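Local coordinates for mandelate racemase/muconate lactonizing enzyme-like protein (Rubrobacter xylanophilus DSM 9941, PDB 3CYJ) that belongs to the mandelate racemase/muconate lactonizing branch of the enolase superfamily and holds a sodium ion in its barrel domain, at residues Pro133-Thr141 / Trp155-Lys166; Glu190-Arg201 / Ile217-Asp228. All blocks are in the same frame, centred on the assembly; numbering follows the deposited sequence.

Contact 1: Pro133-Thr141 / Trp155-Lys166; sequences PVYGSGGFT and WAAAGIPRVKMK
Gly136 and Ser137 pair with Val163 and Lys164 as parallel neighbours, strand 133-137 lying against strand 162-166 with their axes 4.5 Å apart at closest and 35° between their directions. Gly136 N donates to Arg162 O and Gly136 O accepts from Lys164 N, while Gly138 N continues the ladder to Lys164 O; past the first strand's end, Lys166 N turns to Gly139 O. Glycine suits position 136 because, having no side chain, it lets the Trp155 indole lie face-on against its CA, which stands 3.9 Å from the centroid of the six-membered ring, 15° off its normal, a CH-pi contact. Near the start of the strand Arg162, bent at chi3 (-55°), curls its guanidinium side-on to a single carbonyl, Val134 O, which lies near the guanidinium plane and accepts hydrogen bonds from NE at 2.8 Å and NH2 at 2.7 Å. On the barrel's inner side, Lys164 runs past the Tyr135 ring, its CB 3.5 Å from Tyr135 CE1, until NZ donates a hydrogen bond to Tyr135 OH (3.1 Å), coming in at the ring edge. That ammonium also forms salt bridges with Glu221 and Glu317, which probably balance its charge. A water bridges Ser137 OG, Gly138 O and Lys166 NZ, and the same lysine nitrogen also hydrogen-bonds to Asp194 OD2. Helix 145-157 closes with a Schellman motif in which Gly159, at positive phi, is the C-prime residue. Strand, helix and strand form a parallel beta-alpha-beta crossover of the TIM-barrel domain; Lys164 and Lys166 reach acids of the sodium site, consistent with the paired lysines on this strand in many muconate lactonizing relatives.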
loop_
_atom_site.group_PDB
_atom_site.type_symbol
_atom_site.label_atom_id
_atom_site.label_comp_id
_atom_site.label_asym_id
_atom_site.label_seq_id
_atom_site.Cartn_x
_atom_site.Cartn_y
_atom_site.Cartn_z
ATOM N N PRO A 133 -27.295 -26.147 -7.277
ATOM C CA PRO A 133 -28.196 -25.219 -7.931
ATOM C C PRO A 133 -27.619 -24.647 -9.228
ATOM O O PRO A 133 -26.368 -24.506 -9.386
ATOM C CB PRO A 133 -28.414 -24.154 -6.874
ATOM C CG PRO A 133 -27.245 -24.254 -5.941
ATOM C CD PRO A 133 -26.731 -25.621 -6.018
ATOM N N VAL A 134 -28.504 -24.394 -10.188
ATOM C CA VAL A 134 -28.094 -23.898 -11.489
ATOM C C VAL A 134 -28.716 -22.552 -11.806
ATOM O O VAL A 134 -29.709 -22.117 -11.165
ATOM C CB VAL A 134 -28.405 -24.895 -12.657
ATOM C CG1 VAL A 134 -27.959 -26.278 -12.313
ATOM C CG2 VAL A 134 -29.904 -24.887 -13.058
ATOM N N TYR A 135 -28.135 -21.849 -12.778
ATOM C CA TYR A 135 -28.922 -20.814 -13.438
ATOM C C TYR A 135 -28.967 -21.128 -14.930
ATOM O O TYR A 135 -27.980 -21.634 -15.493
ATOM C CB TYR A 135 -28.357 -19.412 -13.169
ATOM C CG TYR A 135 -26.968 -19.138 -13.701
ATOM C CD1 TYR A 135 -26.786 -18.548 -14.948
ATOM C CD2 TYR A 135 -25.836 -19.403 -12.916
ATOM C CE1 TYR A 135 -25.541 -18.248 -15.434
ATOM C CE2 TYR A 135 -24.558 -19.118 -13.388
ATOM C CZ TYR A 135 -24.429 -18.526 -14.642
ATOM O OH TYR A 135 -23.191 -18.233 -15.108
ATOM N N GLY A 136 -30.113 -20.846 -15.552
ATOM C CA GLY A 136 -30.251 -20.957 -16.985
ATOM C C GLY A 136 -29.524 -19.810 -17.670
ATOM O O GLY A 136 -29.725 -18.646 -17.333
ATOM N N SER A 137 -28.676 -20.119 -18.651
ATOM C CA SER A 137 -27.802 -19.081 -19.229
ATOM C C SER A 137 -27.872 -19.047 -20.797
ATOM O O SER A 137 -27.565 -20.026 -21.439
ATOM C CB SER A 137 -26.370 -19.299 -18.733
ATOM O OG SER A 137 -25.478 -18.391 -19.379
ATOM N N GLY A 138 -28.311 -17.929 -21.370
ATOM C CA GLY A 138 -28.402 -17.744 -22.807
ATOM C C GLY A 138 -28.591 -16.267 -23.100
ATOM O O GLY A 138 -27.737 -15.428 -22.714
ATOM N N GLY A 139 -29.691 -15.909 -23.763
ATOM C CA GLY A 139 -30.105 -14.495 -23.866
ATOM C C GLY A 139 -29.125 -13.712 -24.713
ATOM O O GLY A 139 -28.810 -12.537 -24.403
ATOM N N PHE A 140 -28.659 -14.361 -25.782
ATOM C CA PHE A 140 -27.664 -13.786 -26.677
ATOM C C PHE A 140 -28.147 -12.475 -27.280
ATOM O O PHE A 140 -29.377 -12.246 -27.429
ATOM C CB PHE A 140 -27.241 -14.800 -27.741
ATOM C CG PHE A 140 -26.844 -16.098 -27.154
ATOM C CD1 PHE A 140 -25.593 -16.243 -26.550
ATOM C CD2 PHE A 140 -27.757 -17.156 -27.087
ATOM C CE1 PHE A 140 -25.256 -17.459 -25.919
ATOM C CE2 PHE A 140 -27.435 -18.376 -26.481
ATOM C CZ PHE A 140 -26.178 -18.540 -25.897
ATOM N N THR A 141 -27.169 -11.627 -27.598
ATOM C CA THR A 141 -27.428 -10.309 -28.130
ATOM C C THR A 141 -28.030 -10.343 -29.536
ATOM O O THR A 141 -28.652 -9.355 -29.986
ATOM C CB THR A 141 -26.173 -9.388 -28.047
ATOM O OG1 THR A 141 -25.011 -10.141 -28.440
ATOM C CG2 THR A 141 -25.997 -8.843 -26.608
ATOM N N TRP A 155 -37.144 -21.030 -18.954
ATOM C CA TRP A 155 -36.392 -21.507 -17.792
ATOM C C TRP A 155 -37.083 -21.192 -16.454
ATOM O O TRP A 155 -37.000 -21.991 -15.554
ATOM C CB TRP A 155 -34.987 -20.946 -17.774
ATOM C CG TRP A 155 -34.070 -21.509 -18.788
ATOM C CD1 TRP A 155 -33.971 -22.803 -19.175
ATOM C CD2 TRP A 155 -33.063 -20.788 -19.524
ATOM N NE1 TRP A 155 -32.983 -22.940 -20.109
ATOM C CE2 TRP A 155 -32.409 -21.718 -20.343
ATOM C CE3 TRP A 155 -32.656 -19.441 -19.563
ATOM C CZ2 TRP A 155 -31.369 -21.351 -21.210
ATOM C CZ3 TRP A 155 -31.622 -19.074 -20.434
ATOM C CH2 TRP A 155 -30.988 -20.020 -21.240
ATOM N N ALA A 156 -37.730 -20.034 -16.327
ATOM C CA ALA A 156 -38.399 -19.665 -15.060
ATOM C C ALA A 156 -39.589 -20.569 -14.768
ATOM O O ALA A 156 -39.738 -21.047 -13.644
ATOM C CB ALA A 156 -38.857 -18.199 -15.052
ATOM N N ALA A 157 -40.393 -20.804 -15.805
ATOM C CA ALA A 157 -41.537 -21.715 -15.803
ATOM C C ALA A 157 -41.150 -23.147 -15.412
ATOM O O ALA A 157 -41.966 -23.860 -14.796
ATOM C CB ALA A 157 -42.215 -21.708 -17.209
ATOM N N ALA A 158 -39.937 -23.563 -15.792
ATOM C CA ALA A 158 -39.370 -24.838 -15.377
ATOM C C ALA A 158 -38.888 -24.835 -13.930
ATOM O O ALA A 158 -38.273 -25.803 -13.472
ATOM C CB ALA A 158 -38.211 -25.239 -16.302
ATOM N N GLY A 159 -39.129 -23.760 -13.195
ATOM C CA GLY A 159 -38.695 -23.739 -11.785
ATOM C C GLY A 159 -37.219 -23.401 -11.556
ATOM O O GLY A 159 -36.709 -23.582 -10.444
ATOM N N ILE A 160 -36.514 -22.944 -12.600
ATOM C CA ILE A 160 -35.115 -22.471 -12.431
ATOM C C ILE A 160 -35.190 -20.995 -12.047
ATOM O O ILE A 160 -35.541 -20.150 -12.885
ATOM C CB ILE A 160 -34.262 -22.646 -13.719
ATOM C CG1 ILE A 160 -34.273 -24.100 -14.192
ATOM C CG2 ILE A 160 -32.806 -22.142 -13.507
ATOM C CD1 ILE A 160 -33.614 -24.283 -15.585
ATOM N N PRO A 161 -34.874 -20.676 -10.774
ATOM C CA PRO A 161 -35.141 -19.355 -10.204
ATOM C C PRO A 161 -34.046 -18.288 -10.464
ATOM O O PRO A 161 -34.055 -17.229 -9.827
ATOM C CB PRO A 161 -35.273 -19.657 -8.703
ATOM C CG PRO A 161 -34.326 -20.829 -8.475
ATOM C CD PRO A 161 -34.223 -21.574 -9.795
ATOM N N ARG A 162 -33.161 -18.568 -11.432
ATOM C CA ARG A 162 -32.047 -17.694 -11.792
ATOM C C ARG A 162 -31.765 -17.822 -13.278
ATOM O O ARG A 162 -31.596 -18.918 -13.806
ATOM C CB ARG A 162 -30.784 -18.083 -11.031
ATOM C CG ARG A 162 -30.861 -17.893 -9.528
ATOM C CD ARG A 162 -29.842 -18.805 -8.737
ATOM N NE ARG A 162 -30.010 -20.233 -9.072
ATOM C CZ ARG A 162 -30.670 -21.110 -8.315
ATOM N NH1 ARG A 162 -31.233 -20.707 -7.180
ATOM N NH2 ARG A 162 -30.784 -22.388 -8.684
ATOM N N VAL A 163 -31.717 -16.690 -13.958
ATOM C CA VAL A 163 -31.408 -16.697 -15.370
ATOM C C VAL A 163 -30.369 -15.634 -15.715
ATOM O O VAL A 163 -30.392 -14.504 -15.120
ATOM C CB VAL A 163 -32.671 -16.531 -16.288
ATOM C CG1 VAL A 163 -33.631 -17.728 -16.157
ATOM C CG2 VAL A 163 -33.354 -15.205 -16.074
ATOM N N LYS A 164 -29.486 -15.987 -16.673
ATOM C CA LYS A 164 -28.513 -15.020 -17.233
ATOM C C LYS A 164 -28.683 -14.705 -18.727
ATOM O O LYS A 164 -28.967 -15.573 -19.540
ATOM C CB LYS A 164 -27.043 -15.449 -16.912
ATOM C CG LYS A 164 -25.957 -14.353 -17.098
ATOM C CD LYS A 164 -24.522 -14.879 -16.667
ATOM C CE LYS A 164 -23.946 -15.766 -17.792
ATOM N NZ LYS A 164 -22.662 -16.427 -17.514
ATOM N N MET A 165 -28.500 -13.439 -19.074
ATOM C CA MET A 165 -28.568 -12.951 -20.461
ATOM C C MET A 165 -27.306 -12.093 -20.835
ATOM O O MET A 165 -26.563 -11.632 -19.961
ATOM C CB MET A 165 -29.862 -12.152 -20.694
ATOM C CG MET A 165 -30.089 -10.969 -19.750
ATOM S SD MET A 165 -31.474 -9.803 -20.142
ATOM C CE MET A 165 -31.012 -9.123 -21.742
ATOM N N LYS A 166 -27.071 -11.908 -22.132
ATOM C CA LYS A 166 -26.014 -11.042 -22.621
ATOM C C LYS A 166 -26.446 -9.590 -22.802
ATOM O O LYS A 166 -27.580 -9.292 -23.179
ATOM C CB LYS A 166 -25.484 -11.584 -23.944
ATOM C CG LYS A 166 -25.173 -13.089 -23.969
ATOM C CD LYS A 166 -24.169 -13.462 -22.912
ATOM C CE LYS A 166 -23.373 -14.670 -23.341
ATOM N NZ LYS A 166 -22.799 -15.321 -22.153
HETATM O O HOH W 1 -25.365 -16.152 -21.066
#

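Contact 2: Glu190-Arg201 / Ile217-Asp228; sequences ELMVDANGAYTR and ISYLEEPVSSED. With NA (sodium ion), chain E.
Asp194 meets Glu221 across two parallel strands, and both carboxylates reach the sodium ion. From Asp194 CB, 4.0 Å from Glu221 OE1, the side chain extends with CG anti to the backbone N (chi1 -177°), carrying the carboxylate over that of Glu221, the two planes stacked 17° apart. OD2 binds the sodium at 2.5 Å; OD1 accepts from the backbone N of Asn196, two residues on, from above the carboxylate plane, an Asx turn that shapes the loop. Glu221 OE2 and Glu222 OE1 are the other two protein ligands, and the shared cation probably offsets the crowding of negative charge. Asp194 and Glu221 end successive strands of a TIM barrel and Glu222 follows at once, at the C-terminal rim where such barrels usually place their active site. Beneath them Met192 CE makes a CH-pi contact over the centre of the Tyr219 ring, 3.5 Å from the centroid, with SD a more distant Met-aromatic partner at 5.0 Å; a long, flexible thioether suits this. On the sheet's other face Val193 CG2 packs 3.7 Å from Leu220 CD1. Farther along, Gly197 N donates a hydrogen bond to Glu222 O, and Arg201 forms a bidentate side-on salt bridge with Asp228, NE to OD2 at 3.1 Å and NH2 to OD1 at 2.7 Å.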
loop_
_atom_site.group_PDB
_atom_site.type_symbol
_atom_site.label_atom_id
_atom_site.label_comp_id
_atom_site.label_asym_id
_atom_site.label_seq_id
_atom_site.Cartn_x
_atom_site.Cartn_y
_atom_site.Cartn_z
ATOM N N GLU A 190 -34.254 -14.218 -10.223
ATOM C CA GLU A 190 -33.038 -13.432 -10.267
ATOM C C GLU A 190 -32.572 -13.200 -11.703
ATOM O O GLU A 190 -32.459 -14.149 -12.498
ATOM C CB GLU A 190 -31.944 -14.155 -9.457
ATOM C CG GLU A 190 -30.706 -13.316 -9.181
ATOM C CD GLU A 190 -29.487 -14.163 -8.757
ATOM O OE1 GLU A 190 -29.725 -15.167 -8.004
ATOM O OE2 GLU A 190 -28.314 -13.795 -9.159
ATOM N N LEU A 191 -32.337 -11.941 -12.053
ATOM C CA LEU A 191 -31.851 -11.656 -13.405
ATOM C C LEU A 191 -30.372 -11.262 -13.424
ATOM O O LEU A 191 -29.999 -10.275 -12.815
ATOM C CB LEU A 191 -32.714 -10.602 -14.124
ATOM C CG LEU A 191 -32.350 -10.243 -15.571
ATOM C CD1 LEU A 191 -32.383 -11.447 -16.583
ATOM C CD2 LEU A 191 -33.144 -9.051 -16.076
ATOM N N MET A 192 -29.550 -12.023 -14.158
ATOM C CA MET A 192 -28.121 -11.855 -14.180
ATOM C C MET A 192 -27.697 -11.408 -15.581
ATOM O O MET A 192 -28.260 -11.861 -16.576
ATOM C CB MET A 192 -27.481 -13.223 -13.874
ATOM C CG MET A 192 -28.029 -13.992 -12.579
ATOM S SD MET A 192 -27.665 -15.740 -12.546
ATOM C CE MET A 192 -25.870 -15.655 -12.474
ATOM N N VAL A 193 -26.703 -10.517 -15.679
ATOM C CA VAL A 193 -26.179 -10.096 -17.008
ATOM C C VAL A 193 -24.685 -10.412 -17.217
ATOM O O VAL A 193 -23.900 -10.463 -16.266
ATOM C CB VAL A 193 -26.533 -8.613 -17.391
ATOM C CG1 VAL A 193 -28.116 -8.360 -17.385
ATOM C CG2 VAL A 193 -25.782 -7.606 -16.525
ATOM N N ASP A 194 -24.308 -10.618 -18.474
ATOM C CA ASP A 194 -22.951 -10.911 -18.829
ATOM C C ASP A 194 -22.562 -9.980 -19.977
ATOM O O ASP A 194 -23.232 -9.967 -20.998
ATOM C CB ASP A 194 -22.810 -12.390 -19.196
ATOM C CG ASP A 194 -21.365 -12.794 -19.518
ATOM O OD1 ASP A 194 -20.391 -11.971 -19.509
ATOM O OD2 ASP A 194 -21.188 -13.967 -19.859
ATOM N N ALA A 195 -21.467 -9.220 -19.797
ATOM C CA ALA A 195 -21.053 -8.201 -20.782
ATOM C C ALA A 195 -19.886 -8.729 -21.642
ATOM O O ALA A 195 -19.521 -8.121 -22.669
ATOM C CB ALA A 195 -20.670 -6.896 -20.075
ATOM N N ASN A 196 -19.305 -9.859 -21.218
ATOM C CA ASN A 196 -18.192 -10.479 -21.936
ATOM C C ASN A 196 -17.133 -9.439 -22.305
ATOM O O ASN A 196 -16.674 -9.384 -23.474
ATOM C CB ASN A 196 -18.716 -11.198 -23.208
ATOM C CG ASN A 196 -19.550 -12.429 -22.863
ATOM O OD1 ASN A 196 -18.983 -13.511 -22.721
ATOM N ND2 ASN A 196 -20.878 -12.252 -22.615
ATOM N N GLY A 197 -16.801 -8.591 -21.330
ATOM C CA GLY A 197 -15.754 -7.570 -21.467
ATOM C C GLY A 197 -16.045 -6.415 -22.417
ATOM O O GLY A 197 -15.123 -5.760 -22.897
ATOM N N ALA A 198 -17.322 -6.145 -22.667
ATOM C CA ALA A 198 -17.697 -5.169 -23.684
ATOM C C ALA A 198 -17.495 -3.701 -23.334
ATOM O O ALA A 198 -17.488 -2.862 -24.246
ATOM C CB ALA A 198 -19.169 -5.408 -24.125
ATOM N N TYR A 199 -17.402 -3.378 -22.043
ATOM C CA TYR A 199 -17.364 -1.993 -21.570
ATOM C C TYR A 199 -15.981 -1.462 -21.158
ATOM O O TYR A 199 -15.122 -2.219 -20.714
ATOM C CB TYR A 199 -18.250 -1.854 -20.310
ATOM C CG TYR A 199 -19.706 -2.262 -20.459
ATOM C CD1 TYR A 199 -20.468 -1.874 -21.565
ATOM C CD2 TYR A 199 -20.329 -3.023 -19.454
ATOM C CE1 TYR A 199 -21.849 -2.273 -21.695
ATOM C CE2 TYR A 199 -21.670 -3.363 -19.530
ATOM C CZ TYR A 199 -22.428 -3.011 -20.652
ATOM O OH TYR A 199 -23.730 -3.409 -20.685
ATOM N N THR A 200 -15.796 -0.156 -21.258
ATOM C CA THR A 200 -14.726 0.553 -20.560
ATOM C C THR A 200 -15.131 0.665 -19.118
ATOM O O THR A 200 -16.267 0.369 -18.764
ATOM C CB THR A 200 -14.576 2.027 -21.078
ATOM O OG1 THR A 200 -15.784 2.804 -20.772
ATOM C CG2 THR A 200 -14.296 2.048 -22.596
ATOM N N ARG A 201 -14.220 1.124 -18.274
ATOM C CA ARG A 201 -14.431 1.197 -16.830
ATOM C C ARG A 201 -15.656 2.039 -16.442
ATOM O O ARG A 201 -16.513 1.580 -15.684
ATOM C CB ARG A 201 -13.147 1.765 -16.137
ATOM C CG ARG A 201 -11.898 0.900 -16.298
ATOM C CD ARG A 201 -10.598 1.504 -15.729
ATOM N NE ARG A 201 -9.542 0.470 -15.814
ATOM C CZ ARG A 201 -8.247 0.638 -15.517
ATOM N NH1 ARG A 201 -7.786 1.817 -15.160
ATOM N NH2 ARG A 201 -7.394 -0.364 -15.664
ATOM N N ILE A 217 -31.250 -5.978 -11.587
ATOM C CA ILE A 217 -30.292 -7.093 -11.749
ATOM C C ILE A 217 -29.466 -7.373 -10.479
ATOM O O ILE A 217 -29.247 -6.481 -9.627
ATOM C CB ILE A 217 -29.327 -6.876 -12.952
ATOM C CG1 ILE A 217 -28.391 -5.679 -12.662
ATOM C CG2 ILE A 217 -30.152 -6.734 -14.309
ATOM C CD1 ILE A 217 -27.057 -5.714 -13.413
ATOM N N SER A 218 -28.968 -8.609 -10.384
ATOM C CA SER A 218 -28.235 -9.026 -9.203
ATOM C C SER A 218 -26.823 -9.446 -9.494
ATOM O O SER A 218 -26.096 -9.864 -8.576
ATOM C CB SER A 218 -28.941 -10.254 -8.588
ATOM O OG SER A 218 -30.319 -9.967 -8.528
ATOM N N TYR A 219 -26.422 -9.380 -10.756
ATOM C CA TYR A 219 -25.165 -10.043 -11.151
ATOM C C TYR A 219 -24.686 -9.406 -12.423
ATOM O O TYR A 219 -25.442 -9.277 -13.389
ATOM C CB TYR A 219 -25.458 -11.500 -11.409
ATOM C CG TYR A 219 -24.284 -12.468 -11.595
ATOM C CD1 TYR A 219 -23.818 -13.200 -10.511
ATOM C CD2 TYR A 219 -23.753 -12.776 -12.878
ATOM C CE1 TYR A 219 -22.800 -14.135 -10.640
ATOM C CE2 TYR A 219 -22.735 -13.745 -13.028
ATOM C CZ TYR A 219 -22.279 -14.414 -11.896
ATOM O OH TYR A 219 -21.281 -15.376 -11.927
ATOM N N LEU A 220 -23.427 -8.969 -12.408
ATOM C CA LEU A 220 -22.822 -8.332 -13.568
ATOM C C LEU A 220 -21.500 -9.047 -13.838
ATOM O O LEU A 220 -20.542 -8.840 -13.125
ATOM C CB LEU A 220 -22.613 -6.812 -13.349
ATOM C CG LEU A 220 -21.819 -6.072 -14.463
ATOM C CD1 LEU A 220 -22.338 -6.455 -15.893
ATOM C CD2 LEU A 220 -21.782 -4.570 -14.291
ATOM N N GLU A 221 -21.474 -9.865 -14.897
ATOM C CA GLU A 221 -20.317 -10.649 -15.231
ATOM C C GLU A 221 -19.426 -9.987 -16.324
ATOM O O GLU A 221 -19.924 -9.470 -17.339
ATOM C CB GLU A 221 -20.755 -12.031 -15.678
ATOM C CG GLU A 221 -19.575 -12.957 -15.796
ATOM C CD GLU A 221 -19.949 -14.280 -16.470
ATOM O OE1 GLU A 221 -21.149 -14.679 -16.395
ATOM O OE2 GLU A 221 -19.035 -14.902 -17.081
ATOM N N GLU A 222 -18.109 -10.014 -16.097
ATOM C CA GLU A 222 -17.149 -9.531 -17.084
ATOM C C GLU A 222 -17.476 -8.153 -17.644
ATOM O O GLU A 222 -17.479 -7.953 -18.868
ATOM C CB GLU A 222 -17.009 -10.540 -18.218
ATOM C CG GLU A 222 -16.178 -11.765 -17.776
ATOM C CD GLU A 222 -16.113 -12.907 -18.829
ATOM O OE1 GLU A 222 -16.802 -12.833 -19.875
ATOM O OE2 GLU A 222 -15.379 -13.902 -18.592
ATOM N N PRO A 223 -17.682 -7.176 -16.737
ATOM C CA PRO A 223 -18.052 -5.866 -17.255
ATOM C C PRO A 223 -16.887 -5.289 -18.093
ATOM O O PRO A 223 -17.132 -4.606 -19.091
ATOM C CB PRO A 223 -18.272 -5.037 -16.000
ATOM C CG PRO A 223 -17.394 -5.726 -14.902
ATOM C CD PRO A 223 -17.421 -7.190 -15.261
ATOM N N VAL A 224 -15.647 -5.524 -17.649
ATOM C CA VAL A 224 -14.475 -5.087 -18.395
ATOM C C VAL A 224 -13.659 -6.317 -18.748
ATOM O O VAL A 224 -13.957 -7.413 -18.244
ATOM C CB VAL A 224 -13.592 -4.059 -17.610
ATOM C CG1 VAL A 224 -14.346 -2.768 -17.402
ATOM C CG2 VAL A 224 -13.050 -4.658 -16.289
ATOM N N SER A 225 -12.626 -6.157 -19.578
ATOM C CA SER A 225 -11.707 -7.299 -19.781
ATOM C C SER A 225 -11.269 -7.903 -18.469
ATOM O O SER A 225 -10.855 -7.172 -17.570
ATOM C CB SER A 225 -10.456 -6.889 -20.489
ATOM O OG SER A 225 -9.493 -7.952 -20.372
ATOM N N SER A 226 -11.327 -9.236 -18.347
ATOM C CA SER A 226 -10.964 -9.880 -17.075
ATOM C C SER A 226 -9.454 -9.849 -16.842
ATOM O O SER A 226 -8.996 -10.179 -15.732
ATOM C CB SER A 226 -11.463 -11.332 -17.003
ATOM N N GLU A 227 -8.687 -9.474 -17.875
ATOM C CA GLU A 227 -7.282 -9.092 -17.666
ATOM C C GLU A 227 -7.195 -7.748 -16.963
ATOM O O GLU A 227 -6.157 -7.419 -16.410
ATOM C CB GLU A 227 -6.528 -9.013 -18.998
ATOM C CG GLU A 227 -5.748 -10.299 -19.352
ATOM C CD GLU A 227 -4.239 -10.219 -19.044
ATOM O OE1 GLU A 227 -3.868 -10.149 -17.843
ATOM O OE2 GLU A 227 -3.425 -10.234 -20.004
ATOM N N ASP A 228 -8.276 -6.969 -16.974
ATOM C CA ASP A 228 -8.260 -5.636 -16.353
ATOM C C ASP A 228 -8.656 -5.678 -14.887
ATOM O O ASP A 228 -9.765 -5.310 -14.545
ATOM C CB ASP A 228 -9.163 -4.644 -17.119
ATOM C CG ASP A 228 -9.143 -3.239 -16.503
ATOM O OD1 ASP A 228 -8.225 -2.944 -15.731
ATOM O OD2 ASP A 228 -10.050 -2.416 -16.779
HETATM NA NA NA E . -18.826 -14.630 -19.657
HETATM O O HOH W 2 -32.435 -10.055 -9.906
#

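From the N terminus, the chain passes through the four-stranded antiparallel sheet and the helices that follow it before entering the barrel domain. Contact 1 closes first, when the chain returns from strand 132-137 through helix 145-157 to strand 162-166. After helix 174-185, contact 2 opens at strand 190-194 and closes through helix 201-215 at strand 219-221. The two loops follow in series and neither nests nor crosses, yet strands 162-166 and 190-194 are neighbours, so four consecutive barrel strands are joined edge to edge. A probable hydrogen bond from Met192 N to Val163 O helps hold that seam, while the salt bridge of Lys164 NZ with Glu221 OE1 (2.6 Å) reaches across strand 190-194 and ties contact 1 to contact 2.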